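Local coordinates for PKS_KS domain-containing protein (Photorhabdus luminescens subsp. laumondii, PDB 6SMO) that probably acts as a 3-oxoacyl-[acyl-carrier-protein] synthase of the thiolase-like superfamily, with a pocket that here holds a poly-oxo acyl chain, at residues Val391-Tyr397 / Tyr408-Cys414; Asn361-Ser365 / Ile377-Ala381; Phe47-His52 / Leu384-Tyr390. All blocks are in the same frame, centred on the assembly; numbering follows the deposited sequence.

Contact 1: residues Val391-Tyr397 / Tyr408-Cys414; sequences VHPTINY and YIPNQGC
Thr394 meets the facing loop with both backbone and side chain. Its N-H is donated to Ile409 O (Thr394 N to Ile409 O 2.9 Å), and its hydroxyl OG1 to Tyr408 O at 2.8 Å, arriving nearly along the C=O axis. With chi1 at -46°, OG1 lies beside the residue's own N, which lets two consecutive carbonyls be engaged by one residue. In return Thr394 O accepts from Asn411 N at 3.1 Å, the donor standing above the carbonyl plane rather than on a lone pair.

Next to these bonds, the Asn411 side chain curls back to 391-397, and its OD1 takes Tyr397 N at 3.2 Å, in the carbonyl plane and on a lone pair. Water 1 accepts from Asn396 N and makes a weak bond to the same OD1. Pro410 CB lies 3.5 Å from Tyr397 CG, the proline ring lying alongside the tyrosine side chain, both directed alike. Pro393 packs its CB and CG against the backbone from Ile409 to Gly413, while Val391 CG1 and Ile409 CD1 meet where their side chains cross at about a right angle.

What turns the chain here is a classic gamma turn centred on Asn411 (phi 81°), closed by Gln412 N to Pro410 O at 2.9 Å. Beyond it strands 390-391 and 414-415 pair antiparallel, with Val391 and Cys414 as a hydrogen-bonded pair. The segments are thus the arms of the ketosynthase loop between these strands, which rests on 361-365 through Thr394. Farther out, Tyr408 OH hydrogen-bonds Ser344 OG, the Tyr408 ring stacks on Phe251, and Asn396 ND2 bonds Thr248 O. Four of the six inter-segment hydrogen bonds are backbone to backbone, one of them weak; Thr394 OG1 and Asn411 OD1 add the others, so the contact rests largely on main-chain polar groups.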
loop_
_atom_site.group_PDB
_atom_site.type_symbol
_atom_site.label_atom_id
_atom_site.label_comp_id
_atom_site.label_asym_id
_atom_site.label_seq_id
_atom_site.Cartn_x
_atom_site.Cartn_y
_atom_site.Cartn_z
ATOM N N VAL B 391 15.836 -9.091 -24.710
ATOM C CA VAL B 391 15.679 -7.849 -23.898
ATOM C C VAL B 391 14.905 -6.822 -24.731
ATOM O O VAL B 391 15.406 -6.440 -25.807
ATOM C CB VAL B 391 17.049 -7.307 -23.445
ATOM C CG1 VAL B 391 16.921 -5.974 -22.728
ATOM C CG2 VAL B 391 17.788 -8.307 -22.570
ATOM N N HIS B 392 13.727 -6.401 -24.254
ATOM C CA HIS B 392 12.866 -5.384 -24.915
ATOM C C HIS B 392 13.533 -4.017 -24.791
ATOM O O HIS B 392 14.218 -3.749 -23.806
ATOM C CB HIS B 392 11.432 -5.411 -24.358
ATOM C CG HIS B 392 11.278 -4.861 -22.977
ATOM N ND1 HIS B 392 11.428 -3.517 -22.692
ATOM C CD2 HIS B 392 10.954 -5.460 -21.810
ATOM C CE1 HIS B 392 11.225 -3.316 -21.405
ATOM N NE2 HIS B 392 10.934 -4.493 -20.842
ATOM N N PRO B 393 13.366 -3.117 -25.789
ATOM C CA PRO B 393 14.003 -1.801 -25.756
ATOM C C PRO B 393 13.201 -0.744 -24.985
ATOM O O PRO B 393 12.020 -0.947 -24.764
ATOM C CB PRO B 393 14.050 -1.435 -27.244
ATOM C CG PRO B 393 12.785 -2.051 -27.810
ATOM C CD PRO B 393 12.565 -3.320 -27.007
ATOM N N THR B 394 13.869 0.345 -24.597
ATOM C CA THR B 394 13.247 1.604 -24.106
ATOM C C THR B 394 12.988 2.504 -25.320
ATOM O O THR B 394 13.955 3.119 -25.808
ATOM C CB THR B 394 14.134 2.304 -23.067
ATOM O OG1 THR B 394 14.593 1.328 -22.132
ATOM C CG2 THR B 394 13.414 3.413 -22.331
ATOM N N ILE B 395 11.742 2.556 -25.803
ATOM C CA ILE B 395 11.366 3.301 -27.044
ATOM C C ILE B 395 11.238 4.795 -26.721
ATOM O O ILE B 395 11.267 5.154 -25.526
ATOM C CB ILE B 395 10.081 2.735 -27.688
ATOM C CG1 ILE B 395 8.839 2.941 -26.815
ATOM C CG2 ILE B 395 10.272 1.272 -28.059
ATOM C CD1 ILE B 395 7.539 2.911 -27.587
ATOM N N ASN B 396 11.111 5.620 -27.766
ATOM C CA ASN B 396 10.933 7.097 -27.688
ATOM C C ASN B 396 12.197 7.745 -27.108
ATOM O O ASN B 396 12.076 8.836 -26.516
ATOM C CB ASN B 396 9.689 7.472 -26.878
ATOM C CG ASN B 396 8.455 6.695 -27.288
ATOM O OD1 ASN B 396 8.292 6.351 -28.457
ATOM N ND2 ASN B 396 7.581 6.418 -26.335
ATOM N N TYR B 397 13.365 7.112 -27.284
ATOM C CA TYR B 397 14.679 7.643 -26.835
ATOM C C TYR B 397 15.148 8.703 -27.838
ATOM O O TYR B 397 15.621 8.333 -28.933
ATOM C CB TYR B 397 15.712 6.527 -26.662
ATOM C CG TYR B 397 16.947 6.958 -25.914
ATOM C CD1 TYR B 397 16.976 6.961 -24.528
ATOM C CD2 TYR B 397 18.082 7.386 -26.585
ATOM C CE1 TYR B 397 18.103 7.363 -23.828
ATOM C CE2 TYR B 397 19.217 7.791 -25.900
ATOM C CZ TYR B 397 19.228 7.781 -24.516
ATOM O OH TYR B 397 20.341 8.177 -23.833
ATOM N N TYR B 408 20.669 1.967 -22.064
ATOM C CA TYR B 408 19.198 1.941 -21.848
ATOM C C TYR B 408 18.486 1.207 -22.994
ATOM O O TYR B 408 17.236 1.206 -23.000
ATOM C CB TYR B 408 18.659 3.362 -21.665
ATOM C CG TYR B 408 19.249 4.087 -20.484
ATOM C CD1 TYR B 408 19.095 3.598 -19.196
ATOM C CD2 TYR B 408 19.971 5.258 -20.649
ATOM C CE1 TYR B 408 19.643 4.252 -18.103
ATOM C CE2 TYR B 408 20.522 5.925 -19.569
ATOM C CZ TYR B 408 20.357 5.423 -18.290
ATOM O OH TYR B 408 20.899 6.075 -17.221
ATOM N N ILE B 409 19.241 0.593 -23.914
ATOM C CA ILE B 409 18.707 -0.246 -25.029
ATOM C C ILE B 409 17.680 0.575 -25.806
ATOM O O ILE B 409 16.497 0.237 -25.829
ATOM C CB ILE B 409 18.100 -1.556 -24.483
ATOM C CG1 ILE B 409 18.955 -2.173 -23.370
ATOM C CG2 ILE B 409 17.849 -2.552 -25.606
ATOM C CD1 ILE B 409 18.138 -2.816 -22.279
ATOM N N PRO B 410 18.092 1.687 -26.457
ATOM C CA PRO B 410 17.140 2.618 -27.063
ATOM C C PRO B 410 16.526 2.122 -28.382
ATOM O O PRO B 410 17.272 1.801 -29.290
ATOM C CB PRO B 410 17.997 3.872 -27.294
ATOM C CG PRO B 410 19.389 3.329 -27.534
ATOM C CD PRO B 410 19.491 2.112 -26.638
ATOM N N ASN B 411 15.190 2.046 -28.429
ATOM C CA ASN B 411 14.355 1.954 -29.660
ATOM C C ASN B 411 14.308 0.510 -30.181
ATOM O O ASN B 411 13.184 -0.008 -30.333
ATOM C CB ASN B 411 14.815 2.958 -30.723
ATOM C CG ASN B 411 14.815 4.386 -30.218
ATOM O OD1 ASN B 411 14.014 4.748 -29.359
ATOM N ND2 ASN B 411 15.711 5.206 -30.743
ATOM N N GLN B 412 15.463 -0.109 -30.457
ATOM C CA GLN B 412 15.565 -1.499 -30.984
ATOM C C GLN B 412 16.129 -2.426 -29.900
ATOM O O GLN B 412 17.184 -2.093 -29.327
ATOM C CB GLN B 412 16.434 -1.541 -32.244
ATOM C CG GLN B 412 15.661 -1.271 -33.530
ATOM C CD GLN B 412 14.741 -2.403 -33.925
ATOM O OE1 GLN B 412 14.943 -3.559 -33.557
ATOM N NE2 GLN B 412 13.716 -2.075 -34.694
ATOM N N GLY B 413 15.439 -3.542 -29.636
ATOM C CA GLY B 413 15.870 -4.602 -28.704
ATOM C C GLY B 413 16.819 -5.579 -29.377
ATOM O O GLY B 413 17.150 -5.360 -30.560
ATOM N N CYS B 414 17.243 -6.622 -28.658
ATOM C CA CYS B 414 18.209 -7.644 -29.146
ATOM C C CYS B 414 18.193 -8.884 -28.243
ATOM O O CYS B 414 17.744 -8.775 -27.085
ATOM C CB CYS B 414 19.622 -7.075 -29.197
ATOM S SG CYS B 414 20.238 -6.532 -27.582
HETATM O O HOH W 1 10.723 5.145 -30.425
#

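Contact 2: residues Asn361-Ser365 / Ile377-Ala381; sequences NSLKS and IESVA
Lys364 NZ is gripped by three partners: Glu378 OE2, water 2 and, outside the two segments, His332 O. In the salt bridge Lys364 NZ lies 2.7 Å from Glu378 OE2, on the syn lone pair of that oxygen. Water 2 closes a ring on the other carboxylate oxygen, accepting from Lys364 NZ at 2.9 Å and donating to Glu378 OE1, also at 2.9 Å. The lysine chain runs straight until its last torsion (chi4 69°), where the bend carries the ammonium to the carboxylate; the two side chains cross at about a right angle.

Beside the ion pair, Leu363 and Glu378 run alongside in opposite senses, with Leu363 CB 3.6 Å from Glu378 CG. Leu363 CD2 reaches on to Ile377 CG2 at 3.8 Å and to Ala381 CB, touching one flank of helix 372-388. A weak capping bond from Lys364 N to Ser362 OG marks the entry to helix 364-367.

Lys364 also touches His369, a residue of the pocket that holds the poly-oxo ligand. The contact is thus a buried Lys-Glu ion pair in the thiolase-like fold of a ketosynthase, set beside the ligand pocket.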
loop_
_atom_site.group_PDB
_atom_site.type_symbol
_atom_site.label_atom_id
_atom_site.label_comp_id
_atom_site.label_asym_id
_atom_site.label_seq_id
_atom_site.Cartn_x
_atom_site.Cartn_y
_atom_site.Cartn_z
ATOM N N ASN B 361 16.437 -1.328 -18.957
ATOM C CA ASN B 361 15.244 -0.910 -19.745
ATOM C C ASN B 361 14.088 -0.521 -18.817
ATOM O O ASN B 361 14.137 -0.849 -17.615
ATOM C CB ASN B 361 14.805 -1.982 -20.747
ATOM C CG ASN B 361 14.491 -3.323 -20.117
ATOM O OD1 ASN B 361 14.508 -3.467 -18.896
ATOM N ND2 ASN B 361 14.202 -4.313 -20.945
ATOM N N SER B 362 13.095 0.169 -19.388
ATOM C CA SER B 362 11.804 0.542 -18.757
ATOM C C SER B 362 10.662 0.177 -19.713
ATOM O O SER B 362 10.698 0.638 -20.870
ATOM C CB SER B 362 11.778 2.007 -18.411
ATOM O OG SER B 362 10.518 2.379 -17.870
ATOM N N LEU B 363 9.695 -0.619 -19.246
ATOM C CA LEU B 363 8.515 -1.050 -20.043
ATOM C C LEU B 363 7.513 0.108 -20.147
ATOM O O LEU B 363 6.677 0.078 -21.071
ATOM C CB LEU B 363 7.868 -2.272 -19.386
ATOM C CG LEU B 363 6.932 -3.080 -20.284
ATOM C CD1 LEU B 363 7.722 -3.923 -21.272
ATOM C CD2 LEU B 363 6.006 -3.958 -19.458
ATOM N N LYS B 364 7.606 1.090 -19.242
ATOM C CA LYS B 364 6.671 2.245 -19.143
ATOM C C LYS B 364 6.792 3.154 -20.375
ATOM O O LYS B 364 5.920 4.029 -20.534
ATOM C CB LYS B 364 6.931 3.039 -17.859
ATOM C CG LYS B 364 6.614 2.303 -16.563
ATOM C CD LYS B 364 6.806 3.159 -15.329
ATOM C CE LYS B 364 6.501 2.439 -14.032
ATOM N NZ LYS B 364 7.503 1.393 -13.724
ATOM N N SER B 365 7.824 2.967 -21.208
ATOM C CA SER B 365 8.005 3.677 -22.503
ATOM C C SER B 365 6.943 3.222 -23.514
ATOM O O SER B 365 6.591 4.030 -24.397
ATOM C CB SER B 365 9.397 3.476 -23.050
ATOM O OG SER B 365 9.664 2.100 -23.272
ATOM N N ILE B 377 3.270 -6.217 -14.234
ATOM C CA ILE B 377 3.303 -6.299 -15.727
ATOM C C ILE B 377 4.767 -6.397 -16.181
ATOM O O ILE B 377 5.052 -7.220 -17.074
ATOM C CB ILE B 377 2.567 -5.106 -16.376
ATOM C CG1 ILE B 377 1.074 -5.102 -16.034
ATOM C CG2 ILE B 377 2.784 -5.087 -17.883
ATOM C CD1 ILE B 377 0.406 -3.756 -16.202
ATOM N N GLU B 378 5.653 -5.589 -15.589
ATOM C CA GLU B 378 7.117 -5.597 -15.863
ATOM C C GLU B 378 7.737 -6.901 -15.344
ATOM O O GLU B 378 8.700 -7.377 -15.971
ATOM C CB GLU B 378 7.798 -4.386 -15.222
ATOM C CG GLU B 378 7.530 -3.080 -15.945
ATOM C CD GLU B 378 7.869 -1.832 -15.147
ATOM O OE1 GLU B 378 8.910 -1.833 -14.458
ATOM O OE2 GLU B 378 7.087 -0.860 -15.213
ATOM N N SER B 379 7.214 -7.441 -14.237
ATOM C CA SER B 379 7.632 -8.738 -13.639
ATOM C C SER B 379 7.237 -9.898 -14.564
ATOM O O SER B 379 8.017 -10.866 -14.650
ATOM C CB SER B 379 7.068 -8.924 -12.249
ATOM O OG SER B 379 7.827 -8.199 -11.293
ATOM N N VAL B 380 6.073 -9.807 -15.218
ATOM C CA VAL B 380 5.611 -10.791 -16.245
ATOM C C VAL B 380 6.546 -10.696 -17.457
ATOM O O VAL B 380 6.994 -11.754 -17.942
ATOM C CB VAL B 380 4.137 -10.565 -16.644
ATOM C CG1 VAL B 380 3.761 -11.325 -17.908
ATOM C CG2 VAL B 380 3.186 -10.923 -15.511
ATOM N N ALA B 381 6.822 -9.471 -17.919
ATOM C CA ALA B 381 7.726 -9.165 -19.056
ATOM C C ALA B 381 9.140 -9.671 -18.749
ATOM O O ALA B 381 9.779 -10.233 -19.659
ATOM C CB ALA B 381 7.724 -7.681 -19.331
HETATM O O HOH W 2 7.880 -0.863 -11.872
#

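Contact 3: residues Phe47-His52 / Leu384-Tyr390; sequences FWNNIH and LEIEKQY
Helices 47-52 and 384-388 cross at nearly a right angle (82°), their axes 12.1 Å apart at closest approach, with Trp48 facing Leu384 and His52 facing Tyr390. The space between them is filled chiefly by an aromatic cluster of Trp48, His52 and Tyr390, which joins an N-terminal helix of the ketosynthase fold to the end of helix 372-388.

Trp48 is the centre of the contact. Its CG lies opposite the backbone N about the first torsion (chi1 173°), which sends the indole across to helix 372-388. Over one face runs the aliphatic part of Lys388, with Lys388 CD 3.6 Å from the centroid of the five-membered ring in a CH-pi contact. Lys388 NZ adds an off-centre cation-pi interaction with the same ring. On the opposite face lies His52 CB, from Trp48's own helix. Around the indole's edge, near its plane, come Glu385 CG and Tyr390 CB, the latter 3.8 Å from Trp48 CZ2. Leu384 CB touches Trp48 CE3 at 3.7 Å, while Leu384 CD1 meets the edge of the Phe47 ring at CD2, at 3.9 Å. Phe47 also packs on Ala381 and Ile377, about one and two turns before Leu384 in helix 372-388.

Tyr390 owes its position to the way the helix ends. Gln389 takes positive phi, and Tyr390 N reaches back to Glu385 O at 3.1 Å; together with a weak bond from Gln389 N to Ile386 O, this makes a Schellman motif. The chain is thereby turned so that the tyrosine points back at helix 44-53. Its ring forms an offset stack with the imidazole of His52, the centroids 3.9 Å apart and the planes inclined by 25°, and His52 CD2 lies over the centre of the tyrosine ring.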
loop_
_atom_site.group_PDB
_atom_site.type_symbol
_atom_site.label_atom_id
_atom_site.label_comp_id
_atom_site.label_asym_id
_atom_site.label_seq_id
_atom_site.Cartn_x
_atom_site.Cartn_y
_atom_site.Cartn_z
ATOM N N PHE B 47 1.038 -9.824 -25.720
ATOM C CA PHE B 47 1.829 -8.910 -24.852
ATOM C C PHE B 47 3.303 -8.925 -25.277
ATOM O O PHE B 47 3.881 -7.833 -25.440
ATOM C CB PHE B 47 1.680 -9.297 -23.377
ATOM C CG PHE B 47 2.562 -8.525 -22.426
ATOM C CD1 PHE B 47 2.295 -7.195 -22.135
ATOM C CD2 PHE B 47 3.654 -9.127 -21.819
ATOM C CE1 PHE B 47 3.103 -6.487 -21.259
ATOM C CE2 PHE B 47 4.460 -8.416 -20.944
ATOM C CZ PHE B 47 4.183 -7.098 -20.665
ATOM N N TRP B 48 3.884 -10.118 -25.448
ATOM C CA TRP B 48 5.328 -10.312 -25.759
ATOM C C TRP B 48 5.655 -9.755 -27.150
ATOM O O TRP B 48 6.638 -8.995 -27.259
ATOM C CB TRP B 48 5.735 -11.787 -25.655
ATOM C CG TRP B 48 7.138 -12.023 -26.121
ATOM C CD1 TRP B 48 7.534 -12.643 -27.271
ATOM C CD2 TRP B 48 8.343 -11.579 -25.471
ATOM N NE1 TRP B 48 8.900 -12.638 -27.367
ATOM C CE2 TRP B 48 9.423 -11.992 -26.278
ATOM C CE3 TRP B 48 8.613 -10.887 -24.285
ATOM C CZ2 TRP B 48 10.751 -11.735 -25.932
ATOM C CZ3 TRP B 48 9.924 -10.633 -23.944
ATOM C CH2 TRP B 48 10.977 -11.054 -24.757
ATOM N N ASN B 49 4.872 -10.140 -28.164
ATOM C CA ASN B 49 5.092 -9.784 -29.594
ATOM C C ASN B 49 5.243 -8.265 -29.739
ATOM O O ASN B 49 6.159 -7.836 -30.464
ATOM C CB ASN B 49 3.960 -10.299 -30.489
ATOM C CG ASN B 49 3.969 -11.804 -30.660
ATOM O OD1 ASN B 49 5.016 -12.441 -30.574
ATOM N ND2 ASN B 49 2.805 -12.382 -30.905
ATOM N N ASN B 50 4.381 -7.491 -29.071
ATOM C CA ASN B 50 4.318 -6.011 -29.197
ATOM C C ASN B 50 5.549 -5.379 -28.532
ATOM O O ASN B 50 6.150 -4.485 -29.162
ATOM C CB ASN B 50 3.001 -5.452 -28.647
ATOM C CG ASN B 50 1.820 -5.741 -29.550
ATOM O OD1 ASN B 50 0.811 -6.286 -29.110
ATOM N ND2 ASN B 50 1.937 -5.389 -30.820
ATOM N N ILE B 51 5.920 -5.823 -27.325
ATOM C CA ILE B 51 7.066 -5.248 -26.554
ATOM C C ILE B 51 8.388 -5.693 -27.195
ATOM O O ILE B 51 9.376 -4.942 -27.074
ATOM C CB ILE B 51 7.000 -5.593 -25.048
ATOM C CG1 ILE B 51 7.194 -7.086 -24.766
ATOM C CG2 ILE B 51 5.710 -5.064 -24.436
ATOM C CD1 ILE B 51 7.595 -7.388 -23.339
ATOM N N HIS B 52 8.401 -6.860 -27.853
ATOM C CA HIS B 52 9.562 -7.391 -28.618
ATOM C C HIS B 52 9.918 -6.421 -29.751
ATOM O O HIS B 52 11.104 -6.050 -29.863
ATOM C CB HIS B 52 9.260 -8.797 -29.157
ATOM C CG HIS B 52 10.398 -9.410 -29.901
ATOM N ND1 HIS B 52 10.623 -9.163 -31.240
ATOM C CD2 HIS B 52 11.374 -10.254 -29.502
ATOM C CE1 HIS B 52 11.689 -9.829 -31.635
ATOM N NE2 HIS B 52 12.168 -10.507 -30.586
ATOM N N LEU B 384 9.383 -13.482 -19.132
ATOM C CA LEU B 384 9.387 -13.800 -20.587
ATOM C C LEU B 384 10.764 -13.485 -21.188
ATOM O O LEU B 384 11.210 -14.255 -22.063
ATOM C CB LEU B 384 8.285 -12.995 -21.285
ATOM C CG LEU B 384 6.853 -13.411 -20.950
ATOM C CD1 LEU B 384 5.863 -12.330 -21.356
ATOM C CD2 LEU B 384 6.502 -14.735 -21.611
ATOM N N GLU B 385 11.401 -12.397 -20.740
ATOM C CA GLU B 385 12.737 -11.941 -21.219
ATOM C C GLU B 385 13.798 -13.001 -20.890
ATOM O O GLU B 385 14.605 -13.317 -21.785
ATOM C CB GLU B 385 13.110 -10.594 -20.597
ATOM C CG GLU B 385 12.498 -9.403 -21.308
ATOM C CD GLU B 385 12.805 -8.067 -20.656
ATOM O OE1 GLU B 385 12.481 -7.905 -19.465
ATOM O OE2 GLU B 385 13.378 -7.192 -21.335
ATOM N N ILE B 386 13.794 -13.517 -19.656
ATOM C CA ILE B 386 14.766 -14.542 -19.163
ATOM C C ILE B 386 14.525 -15.858 -19.913
ATOM O O ILE B 386 15.521 -16.491 -20.322
ATOM C CB ILE B 386 14.662 -14.714 -17.632
ATOM C CG1 ILE B 386 15.150 -13.460 -16.897
ATOM C CG2 ILE B 386 15.404 -15.961 -17.169
ATOM C CD1 ILE B 386 14.733 -13.389 -15.447
ATOM N N GLU B 387 13.257 -16.249 -20.075
ATOM C CA GLU B 387 12.832 -17.484 -20.793
ATOM C C GLU B 387 13.369 -17.465 -22.227
ATOM O O GLU B 387 14.018 -18.454 -22.627
ATOM C CB GLU B 387 11.306 -17.613 -20.806
ATOM C CG GLU B 387 10.795 -18.845 -20.083
ATOM C CD GLU B 387 10.730 -20.097 -20.940
ATOM O OE1 GLU B 387 11.342 -21.112 -20.548
ATOM O OE2 GLU B 387 10.063 -20.056 -21.993
ATOM N N LYS B 388 13.110 -16.378 -22.960
ATOM C CA LYS B 388 13.367 -16.265 -24.423
ATOM C C LYS B 388 14.747 -15.647 -24.684
ATOM O O LYS B 388 15.089 -15.474 -25.871
ATOM C CB LYS B 388 12.236 -15.464 -25.077
ATOM C CG LYS B 388 10.890 -16.178 -25.111
ATOM C CD LYS B 388 9.712 -15.261 -25.354
ATOM C CE LYS B 388 8.381 -15.984 -25.319
ATOM N NZ LYS B 388 8.115 -16.714 -26.582
ATOM N N GLN B 389 15.515 -15.346 -23.627
ATOM C CA GLN B 389 16.886 -14.769 -23.701
ATOM C C GLN B 389 16.880 -13.556 -24.642
ATOM O O GLN B 389 17.818 -13.427 -25.456
ATOM C CB GLN B 389 17.891 -15.829 -24.161
ATOM C CG GLN B 389 18.048 -16.996 -23.196
ATOM C CD GLN B 389 18.861 -16.641 -21.975
ATOM O OE1 GLN B 389 18.410 -15.916 -21.090
ATOM N NE2 GLN B 389 20.074 -17.165 -21.910
ATOM N N TYR B 390 15.851 -12.711 -24.533
ATOM C CA TYR B 390 15.675 -11.455 -25.308
ATOM C C TYR B 390 15.426 -10.304 -24.329
ATOM O O TYR B 390 14.866 -10.549 -23.243
ATOM C CB TYR B 390 14.526 -11.589 -26.312
ATOM C CG TYR B 390 14.406 -10.440 -27.282
ATOM C CD1 TYR B 390 15.095 -10.446 -28.485
ATOM C CD2 TYR B 390 13.609 -9.343 -26.998
ATOM C CE1 TYR B 390 14.993 -9.394 -29.382
ATOM C CE2 TYR B 390 13.496 -8.281 -27.883
ATOM C CZ TYR B 390 14.191 -8.308 -29.080
ATOM O OH TYR B 390 14.084 -7.268 -29.958
#

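How the contacts relate
Glu385 and Asn361 tie the three contacts together. Glu385 OE2, from contact 3, lies 3.0 Å from both His392 N of contact 1 and Asn361 ND2 of contact 2, and Asn361 ND2 is also 2.9 Å from His392 O; all three are probable hydrogen bonds. Contacts 2 and 3 share helix 372-388, with centres about 10 Å apart, and Phe47 packs into both: Phe47 CZ is 3.8 Å from Leu363 CD2. Contact 1 has its centre about 12 Å from each of the others. Contact 2 reaches toward the ligand pocket, the Lys364 side chain being about 7 Å from the bound poly-oxo chain.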